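Local coordinates for protein thioesterase superfamily (Jannaschia sp., PDB 2OAF) that probably hydrolyses thioesters, perhaps acyl-CoA substrates, as a member of the hotdog-fold thioesterase superfamily, at residues A31-T36 with P83-H88; A49-Y54 with A143-H148; T71-L76 with F122-T127; L90-W95 with F106-V111. All coordinates share one frame; numbering follows the deposited sequence.

Interaction 1: A31-T36 with P83-H88; sequences AKIAYT and PVTPRH
A34 and V84 form a solitary ladder-like rung between two irregular loops, made of one direct backbone bond and one water. A34 N donates to V84 O over 2.8 Å, nearly straight at the hydrogen (166°). Beside it, water 1 receives the N-H of V84 (N to water 2.9 Å) and gives a proton to A34 O at 3.0 Å, so that both polar groups of A34 and both of V84 are engaged across the gap. The methyl CB of A34 packs against CB of V84 at 3.8 Å, with L39 of helix 39-54 covering both residues. Further out, I33 lays its CG2 branch against CB of P83, 3.7 Å away; CG1 of I33 takes the position between backbone N and carbonyl carbon (chi1 62°), which leaves CG2 beside the N and turned to the proline. F132 of the third subunit packs on both I33 and P83. Downstream, T85 OG1 accepts from R87 N at 3.0 Å, an ST turn, while R87 itself forms a salt bridge with D66 of the second subunit. Fixed mainly through main-chain groups, the join depends on backbone geometry more than on side-chain polarity, and the water makes up for a spacing too wide for a second direct bond.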
loop_
_atom_site.group_PDB
_atom_site.type_symbol
_atom_site.label_atom_id
_atom_site.label_comp_id
_atom_site.label_asym_id
_atom_site.label_seq_id
_atom_site.Cartn_x
_atom_site.Cartn_y
_atom_site.Cartn_z
ATOM N N ALA B 31 2.408 -16.714 2.165
ATOM C CA ALA B 31 3.597 -17.540 2.423
ATOM C C ALA B 31 4.210 -17.168 3.779
ATOM O O ALA B 31 5.228 -17.702 4.163
ATOM C CB ALA B 31 4.633 -17.356 1.324
ATOM N N LYS B 32 3.622 -16.199 4.468
ATOM C CA LYS B 32 4.007 -15.823 5.838
ATOM C C LYS B 32 5.307 -15.034 5.914
ATOM O O LYS B 32 5.946 -15.008 6.976
ATOM C CB LYS B 32 4.054 -17.024 6.807
ATOM C CG LYS B 32 2.812 -17.872 6.833
ATOM C CD LYS B 32 3.030 -19.120 7.680
ATOM C CE LYS B 32 1.763 -19.996 7.829
ATOM N NZ LYS B 32 1.491 -20.845 6.633
ATOM N N ILE B 33 5.651 -14.358 4.817
ATOM C CA ILE B 33 6.796 -13.469 4.763
ATOM C C ILE B 33 6.335 -12.162 4.117
ATOM O O ILE B 33 5.277 -12.124 3.497
ATOM C CB ILE B 33 7.956 -14.134 3.977
ATOM C CG1 ILE B 33 7.535 -14.412 2.543
ATOM C CG2 ILE B 33 8.349 -15.493 4.645
ATOM C CD1 ILE B 33 8.686 -14.831 1.653
ATOM N N ALA B 34 7.134 -11.113 4.233
ATOM C CA ALA B 34 6.791 -9.801 3.687
ATOM C C ALA B 34 6.621 -9.953 2.182
ATOM O O ALA B 34 7.479 -10.558 1.523
ATOM C CB ALA B 34 7.920 -8.733 4.024
ATOM N N TYR B 35 5.518 -9.434 1.636
ATOM C CA TYR B 35 5.336 -9.440 0.193
ATOM C C TYR B 35 6.419 -8.586 -0.488
ATOM O O TYR B 35 6.720 -7.455 -0.088
ATOM C CB TYR B 35 3.977 -8.894 -0.184
ATOM C CG TYR B 35 3.675 -8.805 -1.671
ATOM C CD1 TYR B 35 3.795 -9.913 -2.488
ATOM C CD2 TYR B 35 3.186 -7.612 -2.233
ATOM C CE1 TYR B 35 3.473 -9.846 -3.811
ATOM C CE2 TYR B 35 2.863 -7.543 -3.555
ATOM C CZ TYR B 35 3.016 -8.664 -4.350
ATOM O OH TYR B 35 2.660 -8.623 -5.675
ATOM N N THR B 36 6.967 -9.136 -1.567
ATOM C CA THR B 36 8.000 -8.482 -2.344
ATOM C C THR B 36 7.591 -7.080 -2.722
ATOM O O THR B 36 8.412 -6.196 -2.646
ATOM C CB THR B 36 8.346 -9.311 -3.595
ATOM O OG1 THR B 36 8.770 -10.618 -3.198
ATOM C CG2 THR B 36 9.444 -8.643 -4.366
ATOM N N PRO B 83 14.056 -14.087 3.379
ATOM C CA PRO B 83 12.757 -13.497 3.666
ATOM C C PRO B 83 12.739 -12.513 4.821
ATOM O O PRO B 83 13.459 -12.677 5.812
ATOM C CB PRO B 83 11.915 -14.694 4.092
ATOM C CG PRO B 83 12.612 -15.841 3.632
ATOM C CD PRO B 83 14.050 -15.528 3.624
ATOM N N VAL B 84 11.879 -11.519 4.704
ATOM C CA VAL B 84 11.681 -10.533 5.744
ATOM C C VAL B 84 10.405 -10.931 6.524
ATOM O O VAL B 84 9.378 -11.261 5.930
ATOM C CB VAL B 84 11.534 -9.155 5.137
ATOM C CG1 VAL B 84 11.077 -8.180 6.188
ATOM C CG2 VAL B 84 12.913 -8.673 4.483
ATOM N N THR B 85 10.484 -10.962 7.849
ATOM C CA THR B 85 9.303 -11.324 8.677
ATOM C C THR B 85 9.107 -10.368 9.839
ATOM O O THR B 85 9.976 -9.570 10.172
ATOM C CB THR B 85 9.401 -12.720 9.270
ATOM O OG1 THR B 85 10.300 -12.686 10.395
ATOM C CG2 THR B 85 9.854 -13.751 8.228
ATOM N N PRO B 86 7.951 -10.433 10.490
ATOM C CA PRO B 86 7.775 -9.667 11.718
ATOM C C PRO B 86 8.523 -10.142 12.958
ATOM O O PRO B 86 8.345 -9.528 14.010
ATOM C CB PRO B 86 6.264 -9.795 12.002
ATOM C CG PRO B 86 5.653 -10.194 10.725
ATOM C CD PRO B 86 6.699 -11.111 10.122
ATOM N N ARG B 87 9.340 -11.195 12.855
ATOM C CA ARG B 87 10.052 -11.711 14.025
ATOM C C ARG B 87 11.132 -10.760 14.518
ATOM O O ARG B 87 11.548 -10.872 15.648
ATOM C CB ARG B 87 10.717 -13.054 13.742
ATOM C CG ARG B 87 9.826 -14.145 13.155
ATOM C CD ARG B 87 9.018 -14.758 14.229
ATOM N NE ARG B 87 8.285 -15.939 13.784
ATOM C CZ ARG B 87 7.338 -16.514 14.511
ATOM N NH1 ARG B 87 7.017 -16.005 15.702
ATOM N NH2 ARG B 87 6.703 -17.580 14.049
ATOM N N HIS B 88 11.619 -9.849 13.670
ATOM C CA HIS B 88 12.663 -8.887 14.081
ATOM C C HIS B 88 12.437 -7.559 13.415
ATOM O O HIS B 88 11.753 -7.486 12.420
ATOM C CB HIS B 88 14.044 -9.398 13.698
ATOM C CG HIS B 88 14.300 -10.798 14.140
ATOM N ND1 HIS B 88 14.490 -11.131 15.471
ATOM C CD2 HIS B 88 14.329 -11.958 13.447
ATOM C CE1 HIS B 88 14.658 -12.439 15.566
ATOM N NE2 HIS B 88 14.558 -12.965 14.356
HETATM O O HOH W 1 10.298 -11.225 2.344
#

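Interaction 2: A49-Y54 with A143-H148; sequences AWWSEY and ALIEPH
L144 meets the last turn of helix 39-54 through its two methyls, which both approach Y54 O from one side: CD1 lies 3.6 Å from Y54 O, and CD2 is only slightly farther off. I145 turns to the tryptophans instead. Its CG1 comes within 4.0 Å of CH2 of W50, the two side chains crossing at about a right angle, and its terminal CD1 reaches CH2 of W51 at 4.1 Å. A 3-10 turn follows, with H148 N bonded back to I145 O, and brings the imidazole of H148 round to the helix. CE1 of H148 sits 3.3 Å from CE1 of Y54, and its CE1-NE2 side lies over one face of the phenol ring, the planes inclined at 43°, an oblique meeting. On the other face of that phenol, CG of E53 rests over the centre. W50 completes an aromatic cluster with Y54 and H148 by directing the edge of its six-membered ring to the face of H148 in an offset edge-to-face pair, centroids 5.9 Å apart and planes at 88°. With chi1 at -173°, the W50 indole extends away from its own N and across to 143-148. The contact packs the end of helix 39-54 against helix 139-145 and the turn after it, with P96 of strand 90-99 touching W50, I145 and H148, and F106 of strand 103-112 meeting both indoles.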
loop_
_atom_site.group_PDB
_atom_site.type_symbol
_atom_site.label_atom_id
_atom_site.label_comp_id
_atom_site.label_asym_id
_atom_site.label_seq_id
_atom_site.Cartn_x
_atom_site.Cartn_y
_atom_site.Cartn_z
ATOM N N ALA B 49 14.359 8.683 5.607
ATOM C CA ALA B 49 14.925 8.869 6.950
ATOM C C ALA B 49 16.375 9.378 6.907
ATOM O O ALA B 49 16.824 10.082 7.810
ATOM C CB ALA B 49 14.821 7.548 7.810
ATOM N N TRP B 50 17.109 8.993 5.869
ATOM C CA TRP B 50 18.491 9.486 5.683
ATOM C C TRP B 50 18.443 10.995 5.483
ATOM O O TRP B 50 19.168 11.739 6.103
ATOM C CB TRP B 50 19.190 8.784 4.505
ATOM C CG TRP B 50 20.629 9.116 4.353
ATOM C CD1 TRP B 50 21.701 8.379 4.806
ATOM C CD2 TRP B 50 21.185 10.272 3.693
ATOM N NE1 TRP B 50 22.890 9.021 4.465
ATOM C CE2 TRP B 50 22.596 10.183 3.800
ATOM C CE3 TRP B 50 20.636 11.361 3.030
ATOM C CZ2 TRP B 50 23.425 11.137 3.288
ATOM C CZ3 TRP B 50 21.496 12.333 2.494
ATOM C CH2 TRP B 50 22.848 12.214 2.631
ATOM N N TRP B 51 17.550 11.444 4.621
ATOM C CA TRP B 51 17.381 12.878 4.405
ATOM C C TRP B 51 16.985 13.603 5.677
ATOM O O TRP B 51 17.458 14.687 5.931
ATOM C CB TRP B 51 16.346 13.145 3.302
ATOM C CG TRP B 51 16.837 12.839 1.957
ATOM C CD1 TRP B 51 16.493 11.787 1.192
ATOM C CD2 TRP B 51 17.766 13.609 1.196
ATOM N NE1 TRP B 51 17.130 11.841 -0.012
ATOM C CE2 TRP B 51 17.934 12.947 -0.038
ATOM C CE3 TRP B 51 18.473 14.784 1.439
ATOM C CZ2 TRP B 51 18.779 13.423 -1.044
ATOM C CZ3 TRP B 51 19.333 15.265 0.426
ATOM C CH2 TRP B 51 19.469 14.572 -0.800
ATOM N N SER B 52 16.084 13.030 6.460
ATOM C CA SER B 52 15.721 13.640 7.742
ATOM C C SER B 52 16.933 13.789 8.652
ATOM O O SER B 52 17.094 14.786 9.307
ATOM C CB SER B 52 14.667 12.809 8.466
ATOM O OG SER B 52 13.433 12.953 7.822
ATOM N N GLU B 53 17.773 12.767 8.685
ATOM C CA GLU B 53 18.914 12.755 9.566
ATOM C C GLU B 53 19.959 13.804 9.166
ATOM O O GLU B 53 20.498 14.500 10.021
ATOM C CB GLU B 53 19.543 11.349 9.544
ATOM C CG GLU B 53 20.737 11.168 10.444
ATOM C CD GLU B 53 20.406 11.294 11.919
ATOM O OE1 GLU B 53 19.227 11.070 12.303
ATOM O OE2 GLU B 53 21.350 11.615 12.684
ATOM N N TYR B 54 20.266 13.897 7.874
ATOM C CA TYR B 54 21.392 14.732 7.414
ATOM C C TYR B 54 21.008 16.056 6.779
ATOM O O TYR B 54 21.835 16.959 6.729
ATOM C CB TYR B 54 22.306 13.911 6.496
ATOM C CG TYR B 54 22.897 12.725 7.255
ATOM C CD1 TYR B 54 23.804 12.936 8.273
ATOM C CD2 TYR B 54 22.489 11.417 7.005
ATOM C CE1 TYR B 54 24.339 11.891 8.980
ATOM C CE2 TYR B 54 23.010 10.348 7.728
ATOM C CZ TYR B 54 23.940 10.595 8.714
ATOM O OH TYR B 54 24.502 9.572 9.457
ATOM N N ALA B 143 27.343 19.355 -0.342
ATOM C CA ALA B 143 28.163 19.533 0.861
ATOM C C ALA B 143 27.699 18.630 2.003
ATOM O O ALA B 143 28.523 18.127 2.766
ATOM C CB ALA B 143 28.163 20.992 1.300
ATOM N N LEU B 144 26.388 18.391 2.093
ATOM C CA LEU B 144 25.828 17.479 3.097
ATOM C C LEU B 144 26.042 16.016 2.756
ATOM O O LEU B 144 26.178 15.186 3.667
ATOM C CB LEU B 144 24.302 17.643 3.222
ATOM C CG LEU B 144 23.774 18.984 3.698
ATOM C CD1 LEU B 144 22.244 18.888 3.742
ATOM C CD2 LEU B 144 24.382 19.396 5.058
ATOM N N ILE B 145 26.003 15.692 1.458
ATOM C CA ILE B 145 26.006 14.301 0.995
ATOM C C ILE B 145 27.425 13.691 0.964
ATOM O O ILE B 145 27.672 12.610 1.495
ATOM C CB ILE B 145 25.413 14.205 -0.425
ATOM C CG1 ILE B 145 23.933 14.637 -0.417
ATOM C CG2 ILE B 145 25.598 12.774 -0.955
ATOM C CD1 ILE B 145 23.396 15.105 -1.761
ATOM N N GLU B 146 28.358 14.411 0.344
ATOM C CA GLU B 146 29.724 13.895 0.086
ATOM C C GLU B 146 30.486 13.287 1.263
ATOM O O GLU B 146 31.167 12.259 1.085
ATOM C CB GLU B 146 30.585 14.972 -0.605
ATOM C CG GLU B 146 30.161 15.126 -2.053
ATOM C CD GLU B 146 30.996 16.085 -2.872
ATOM O OE1 GLU B 146 31.574 17.054 -2.319
ATOM O OE2 GLU B 146 31.032 15.859 -4.101
ATOM N N PRO B 147 30.389 13.892 2.461
ATOM C CA PRO B 147 31.071 13.274 3.615
ATOM C C PRO B 147 30.603 11.855 3.956
ATOM O O PRO B 147 31.289 11.148 4.720
ATOM C CB PRO B 147 30.732 14.219 4.785
ATOM C CG PRO B 147 30.375 15.511 4.135
ATOM C CD PRO B 147 29.689 15.127 2.852
ATOM N N HIS B 148 29.461 11.443 3.415
ATOM C CA HIS B 148 28.915 10.127 3.729
ATOM C C HIS B 148 29.133 9.088 2.632
ATOM O O HIS B 148 28.732 7.932 2.796
ATOM C CB HIS B 148 27.444 10.253 4.094
ATOM C CG HIS B 148 27.204 11.214 5.209
ATOM N ND1 HIS B 148 27.433 10.891 6.528
ATOM C CD2 HIS B 148 26.796 12.507 5.199
ATOM C CE1 HIS B 148 27.176 11.946 7.284
ATOM N NE2 HIS B 148 26.780 12.936 6.503
#

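Interaction 3: T71-L76 with F122-T127; sequences TPFVRL and FTCVFT. With PO4 (phosphate ion), chain D.
C124 and F73 make the tight centre of this antiparallel pairing: SG sits over the face of the phenyl ring, 3.5 Å from its centroid and 18° off the normal, a sulfur-aromatic contact. CE2 of the same ring rests against CB of F122, which lies at the ring's edge. The backbone departs from regular pairing here, for a classic beta bulge sets V74 and R75 both opposite T123. T123 O consequently accepts two N-H groups, a straight bond from V74 N (2.8 Å) and a longer one from R75 N (3.3 Å), and T123 N returns a bond to R75 O at 2.9 Å. The side on which P72, V74 and V125 meet is packed more loosely. V74 CG1 touches V125 CG1 at 3.9 Å, and P72 CG meets the T127 methyl CG2 at 3.7 Å; P72, V74 and V125 are only partly buried, T127 being enclosed. F73 N faces away from strand 115-128 and donates to phosphate O3 at 3.1 Å, an ion that T36 of the third subunit also binds. Beyond, L44 of helix 39-54 covers F73 and F122, strand 103-112 flanks 115-128, and R75 and L76 pair with a strand of the third subunit, continuing the sheet across the interface.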
loop_
_atom_site.group_PDB
_atom_site.type_symbol
_atom_site.label_atom_id
_atom_site.label_comp_id
_atom_site.label_asym_id
_atom_site.label_seq_id
_atom_site.Cartn_x
_atom_site.Cartn_y
_atom_site.Cartn_z
ATOM N N THR B 71 13.632 14.988 -5.652
ATOM C CA THR B 71 14.604 13.951 -6.007
ATOM C C THR B 71 13.847 12.745 -6.566
ATOM O O THR B 71 13.868 11.681 -5.998
ATOM C CB THR B 71 15.560 13.557 -4.843
ATOM O OG1 THR B 71 14.866 12.829 -3.821
ATOM C CG2 THR B 71 16.231 14.758 -4.240
ATOM N N PRO B 72 13.197 12.924 -7.720
ATOM C CA PRO B 72 12.460 11.802 -8.319
ATOM C C PRO B 72 13.373 10.618 -8.694
ATOM O O PRO B 72 14.521 10.815 -9.067
ATOM C CB PRO B 72 11.799 12.435 -9.560
ATOM C CG PRO B 72 12.622 13.643 -9.860
ATOM C CD PRO B 72 13.123 14.148 -8.547
ATOM N N PHE B 73 12.842 9.406 -8.603
ATOM C CA PHE B 73 13.611 8.213 -8.952
ATOM C C PHE B 73 13.675 7.965 -10.435
ATOM O O PHE B 73 12.698 8.156 -11.163
ATOM C CB PHE B 73 13.039 6.980 -8.263
ATOM C CG PHE B 73 13.308 6.972 -6.804
ATOM C CD1 PHE B 73 12.484 7.667 -5.933
ATOM C CD2 PHE B 73 14.425 6.326 -6.300
ATOM C CE1 PHE B 73 12.744 7.707 -4.580
ATOM C CE2 PHE B 73 14.685 6.357 -4.934
ATOM C CZ PHE B 73 13.828 7.050 -4.075
ATOM N N VAL B 74 14.842 7.532 -10.888
ATOM C CA VAL B 74 15.022 7.147 -12.293
ATOM C C VAL B 74 15.411 5.668 -12.435
ATOM O O VAL B 74 15.251 5.096 -13.506
ATOM C CB VAL B 74 16.014 8.062 -13.034
ATOM C CG1 VAL B 74 15.427 9.471 -13.189
ATOM C CG2 VAL B 74 17.362 8.103 -12.337
ATOM N N ARG B 75 15.887 5.052 -11.359
ATOM C CA ARG B 75 16.181 3.624 -11.357
ATOM C C ARG B 75 16.162 3.039 -9.958
ATOM O O ARG B 75 16.501 3.706 -8.966
ATOM C CB ARG B 75 17.542 3.354 -11.999
ATOM C CG ARG B 75 17.971 1.864 -12.005
ATOM C CD ARG B 75 19.231 1.665 -12.866
ATOM N NE ARG B 75 19.805 0.330 -12.653
ATOM C CZ ARG B 75 19.390 -0.779 -13.264
ATOM N NH1 ARG B 75 18.421 -0.732 -14.164
ATOM N NH2 ARG B 75 19.965 -1.951 -12.982
ATOM N N LEU B 76 15.733 1.787 -9.879
ATOM C CA LEU B 76 15.936 1.000 -8.656
ATOM C C LEU B 76 16.252 -0.467 -9.000
ATOM O O LEU B 76 15.782 -1.011 -10.020
ATOM C CB LEU B 76 14.746 1.123 -7.742
ATOM C CG LEU B 76 13.400 0.480 -8.023
ATOM C CD1 LEU B 76 13.414 -0.958 -7.691
ATOM C CD2 LEU B 76 12.345 1.168 -7.140
ATOM N N PHE B 122 19.350 2.650 -5.496
ATOM C CA PHE B 122 18.238 3.521 -5.860
ATOM C C PHE B 122 18.780 4.859 -6.323
ATOM O O PHE B 122 19.478 5.528 -5.573
ATOM C CB PHE B 122 17.369 3.739 -4.622
ATOM C CG PHE B 122 16.880 2.455 -3.996
ATOM C CD1 PHE B 122 17.661 1.768 -3.068
ATOM C CD2 PHE B 122 15.645 1.945 -4.326
ATOM C CE1 PHE B 122 17.201 0.594 -2.485
ATOM C CE2 PHE B 122 15.182 0.772 -3.753
ATOM C CZ PHE B 122 15.983 0.089 -2.835
ATOM N N THR B 123 18.468 5.236 -7.556
ATOM C CA THR B 123 19.059 6.396 -8.200
ATOM C C THR B 123 17.980 7.438 -8.465
ATOM O O THR B 123 16.908 7.123 -9.008
ATOM C CB THR B 123 19.707 6.001 -9.534
ATOM O OG1 THR B 123 20.640 4.940 -9.298
ATOM C CG2 THR B 123 20.448 7.203 -10.152
ATOM N N CYS B 124 18.262 8.657 -8.022
ATOM C CA CYS B 124 17.396 9.823 -8.134
ATOM C C CYS B 124 18.101 10.920 -8.928
ATOM O O CYS B 124 19.310 11.020 -8.869
ATOM C CB CYS B 124 17.157 10.374 -6.738
ATOM S SG CYS B 124 16.318 9.180 -5.671
ATOM N N VAL B 125 17.334 11.744 -9.639
ATOM C CA VAL B 125 17.835 13.001 -10.192
ATOM C C VAL B 125 17.290 14.125 -9.301
ATOM O O VAL B 125 16.569 13.855 -8.343
ATOM C CB VAL B 125 17.432 13.189 -11.671
ATOM C CG1 VAL B 125 18.162 12.169 -12.558
ATOM C CG2 VAL B 125 15.903 13.132 -11.852
ATOM N N PHE B 126 17.656 15.365 -9.593
ATOM C CA PHE B 126 17.248 16.524 -8.793
ATOM C C PHE B 126 16.383 17.418 -9.641
ATOM O O PHE B 126 16.662 17.597 -10.838
ATOM C CB PHE B 126 18.470 17.311 -8.307
ATOM C CG PHE B 126 19.277 16.594 -7.270
ATOM C CD1 PHE B 126 20.273 15.702 -7.638
ATOM C CD2 PHE B 126 19.033 16.792 -5.900
ATOM C CE1 PHE B 126 21.031 15.019 -6.662
ATOM C CE2 PHE B 126 19.788 16.106 -4.929
ATOM C CZ PHE B 126 20.780 15.219 -5.317
ATOM N N THR B 127 15.333 17.962 -9.032
ATOM C CA THR B 127 14.491 18.956 -9.686
ATOM C C THR B 127 14.383 20.232 -8.842
ATOM O O THR B 127 14.670 20.234 -7.629
ATOM C CB THR B 127 13.061 18.426 -9.924
ATOM O OG1 THR B 127 12.493 18.060 -8.669
ATOM C CG2 THR B 127 13.037 17.207 -10.874
HETATM P P PO4 D . 8.341 9.722 -7.518
HETATM O O1 PO4 D . 7.440 9.158 -8.580
HETATM O O2 PO4 D . 8.291 8.792 -6.320
HETATM O O3 PO4 D . 9.756 9.773 -8.092
HETATM O O4 PO4 D . 7.903 11.130 -7.118
#

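Interaction 4: L90-W95 with F106-V111; sequences LKCHTW and FRVDGV
W95 and R107 lie side by side and point the same way, the indole spread over the arginine's aliphatic root. CB of R107 stands over the six-membered ring, 3.4 Å from its centroid and 15° off the normal, a close CH-pi contact. A chi1 of 71° tucks the indole of W95 back toward strand 103-112. The arginine chain folds beneath it, bent at chi2 and chi3, so that CH2 of W95 also sits over the centre of the guanidinium at 3.6 Å, the two planes 56° apart. NH1 and NH2 then grip one oxygen of D109, OD1, in a salt bridge (NH1 to OD1 2.7 Å), while OD2 of D109 pairs with R12, which probably balances the buried charges; NH1 also donates to G120 O and NH2 to Q10 O. Farther along, H93 CD2 meets V111 CG2 obliquely at 3.6 Å. On the reverse face the contacts are mostly apolar: V108 sets CG1 against C92 CB at 3.8 Å and CG2 against T94 CG2, while T94 OG1 donates to C92 O (3.0 Å). Paired backbone bonds at K91-V111, H93-D109 and W95-R107 hold the register. This is an antiparallel beta hairpin within the curved sheet that wraps the long helix of the hotdog fold.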
loop_
_atom_site.group_PDB
_atom_site.type_symbol
_atom_site.label_atom_id
_atom_site.label_comp_id
_atom_site.label_asym_id
_atom_site.label_seq_id
_atom_site.Cartn_x
_atom_site.Cartn_y
_atom_site.Cartn_z
ATOM N N LEU B 90 13.448 -4.741 10.972
ATOM C CA LEU B 90 14.224 -4.660 9.715
ATOM C C LEU B 90 15.141 -3.458 9.841
ATOM O O LEU B 90 14.674 -2.321 9.839
ATOM C CB LEU B 90 13.304 -4.480 8.500
ATOM C CG LEU B 90 13.939 -4.440 7.103
ATOM C CD1 LEU B 90 14.666 -5.774 6.735
ATOM C CD2 LEU B 90 12.881 -4.084 6.052
ATOM N N LYS B 91 16.435 -3.706 9.945
ATOM C CA LYS B 91 17.412 -2.635 10.031
ATOM C C LYS B 91 17.898 -2.293 8.638
ATOM O O LYS B 91 18.581 -3.104 7.966
ATOM C CB LYS B 91 18.595 -3.058 10.896
ATOM C CG LYS B 91 18.225 -3.491 12.297
ATOM C CD LYS B 91 18.239 -2.326 13.248
ATOM C CE LYS B 91 17.952 -2.732 14.696
ATOM N NZ LYS B 91 17.994 -1.563 15.625
ATOM N N CYS B 92 17.551 -1.096 8.187
ATOM C CA CYS B 92 17.899 -0.662 6.852
ATOM C C CYS B 92 19.133 0.202 6.912
ATOM O O CYS B 92 19.075 1.364 7.254
ATOM C CB CYS B 92 16.741 0.069 6.213
ATOM S SG CYS B 92 15.284 -0.979 5.963
ATOM N N HIS B 93 20.263 -0.397 6.556
ATOM C CA HIS B 93 21.558 0.296 6.518
ATOM C C HIS B 93 21.612 1.074 5.209
ATOM O O HIS B 93 21.552 0.483 4.121
ATOM C CB HIS B 93 22.727 -0.698 6.556
ATOM C CG HIS B 93 22.773 -1.551 7.784
ATOM N ND1 HIS B 93 23.806 -1.483 8.697
ATOM C CD2 HIS B 93 21.915 -2.490 8.252
ATOM C CE1 HIS B 93 23.589 -2.356 9.664
ATOM N NE2 HIS B 93 22.444 -2.974 9.426
ATOM N N THR B 94 21.739 2.392 5.303
ATOM C CA THR B 94 21.455 3.273 4.176
ATOM C C THR B 94 22.581 4.270 3.996
ATOM O O THR B 94 23.024 4.914 4.962
ATOM C CB THR B 94 20.141 4.037 4.437
ATOM O OG1 THR B 94 19.139 3.076 4.741
ATOM C CG2 THR B 94 19.701 4.864 3.217
ATOM N N TRP B 95 23.046 4.417 2.764
ATOM C CA TRP B 95 24.078 5.401 2.497
ATOM C C TRP B 95 24.140 5.767 1.024
ATOM O O TRP B 95 23.739 4.977 0.185
ATOM C CB TRP B 95 25.453 4.868 2.951
ATOM C CG TRP B 95 25.990 3.767 2.108
ATOM C CD1 TRP B 95 26.934 3.881 1.145
ATOM C CD2 TRP B 95 25.605 2.376 2.136
ATOM N NE1 TRP B 95 27.181 2.652 0.580
ATOM C CE2 TRP B 95 26.375 1.713 1.157
ATOM C CE3 TRP B 95 24.674 1.637 2.873
ATOM C CZ2 TRP B 95 26.267 0.343 0.905
ATOM C CZ3 TRP B 95 24.571 0.260 2.634
ATOM C CH2 TRP B 95 25.358 -0.364 1.642
ATOM N N PHE B 106 21.648 5.832 -3.802
ATOM C CA PHE B 106 21.618 5.332 -2.446
ATOM C C PHE B 106 21.617 3.833 -2.490
ATOM O O PHE B 106 20.863 3.239 -3.281
ATOM C CB PHE B 106 20.342 5.782 -1.733
ATOM C CG PHE B 106 20.353 7.232 -1.335
ATOM C CD1 PHE B 106 20.902 7.628 -0.139
ATOM C CD2 PHE B 106 19.812 8.194 -2.157
ATOM C CE1 PHE B 106 20.908 8.962 0.236
ATOM C CE2 PHE B 106 19.807 9.521 -1.774
ATOM C CZ PHE B 106 20.358 9.895 -0.569
ATOM N N ARG B 107 22.417 3.245 -1.600
ATOM C CA ARG B 107 22.335 1.844 -1.247
ATOM C C ARG B 107 21.521 1.675 0.021
ATOM O O ARG B 107 21.611 2.504 0.937
ATOM C CB ARG B 107 23.735 1.307 -1.003
ATOM C CG ARG B 107 24.513 1.056 -2.244
ATOM C CD ARG B 107 24.151 -0.281 -2.929
ATOM N NE ARG B 107 24.766 -1.393 -2.229
ATOM C CZ ARG B 107 24.174 -2.152 -1.308
ATOM N NH1 ARG B 107 22.905 -1.972 -1.000
ATOM N NH2 ARG B 107 24.868 -3.103 -0.704
ATOM N N VAL B 108 20.721 0.616 0.062
ATOM C CA VAL B 108 20.045 0.184 1.277
ATOM C C VAL B 108 20.196 -1.339 1.393
ATOM O O VAL B 108 19.870 -2.064 0.441
ATOM C CB VAL B 108 18.541 0.517 1.278
ATOM C CG1 VAL B 108 17.877 -0.020 2.556
ATOM C CG2 VAL B 108 18.295 2.031 1.096
ATOM N N ASP B 109 20.701 -1.811 2.540
ATOM C CA ASP B 109 20.725 -3.232 2.863
ATOM C C ASP B 109 19.688 -3.386 3.967
ATOM O O ASP B 109 19.750 -2.707 5.025
ATOM C CB ASP B 109 22.061 -3.740 3.420
ATOM C CG ASP B 109 23.172 -3.837 2.378
ATOM O OD1 ASP B 109 22.912 -3.639 1.171
ATOM O OD2 ASP B 109 24.328 -4.122 2.793
ATOM N N GLY B 110 18.764 -4.303 3.748
ATOM C CA GLY B 110 17.734 -4.615 4.749
ATOM C C GLY B 110 18.205 -5.851 5.480
ATOM O O GLY B 110 18.397 -6.895 4.848
ATOM N N VAL B 111 18.429 -5.714 6.794
ATOM C CA VAL B 111 19.074 -6.746 7.614
ATOM C C VAL B 111 18.212 -7.090 8.803
ATOM O O VAL B 111 17.706 -6.184 9.472
ATOM C CB VAL B 111 20.448 -6.232 8.119
ATOM C CG1 VAL B 111 21.146 -7.326 8.907
ATOM C CG2 VAL B 111 21.300 -5.764 6.911
#

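Interactions 3 and 4 belong to one sheet: strands 103-112 and 115-128 are neighbours, and F122 N approaches F106 O at 2.7 Å, a probable hydrogen bond. Interaction 2 adjoins both, with W50 CE3 3.7 Å from F106 CE1 and W51 CZ2 4.3 Å from T71 CG2, so its tryptophans bridge helix 39-54 to two parts of the sheet. Interaction 1 lies at the far end, its centre about 29 Å from that of interaction 2, yet it touches interaction 4 where V84 CG2 meets L90 CD1. Interactions 1 and 3 both contact the third subunit. Triethylene glycol molecules, probably from the crystallisation liquor, lie near P83, Y54 and V125; they may mark pockets, though this is not established.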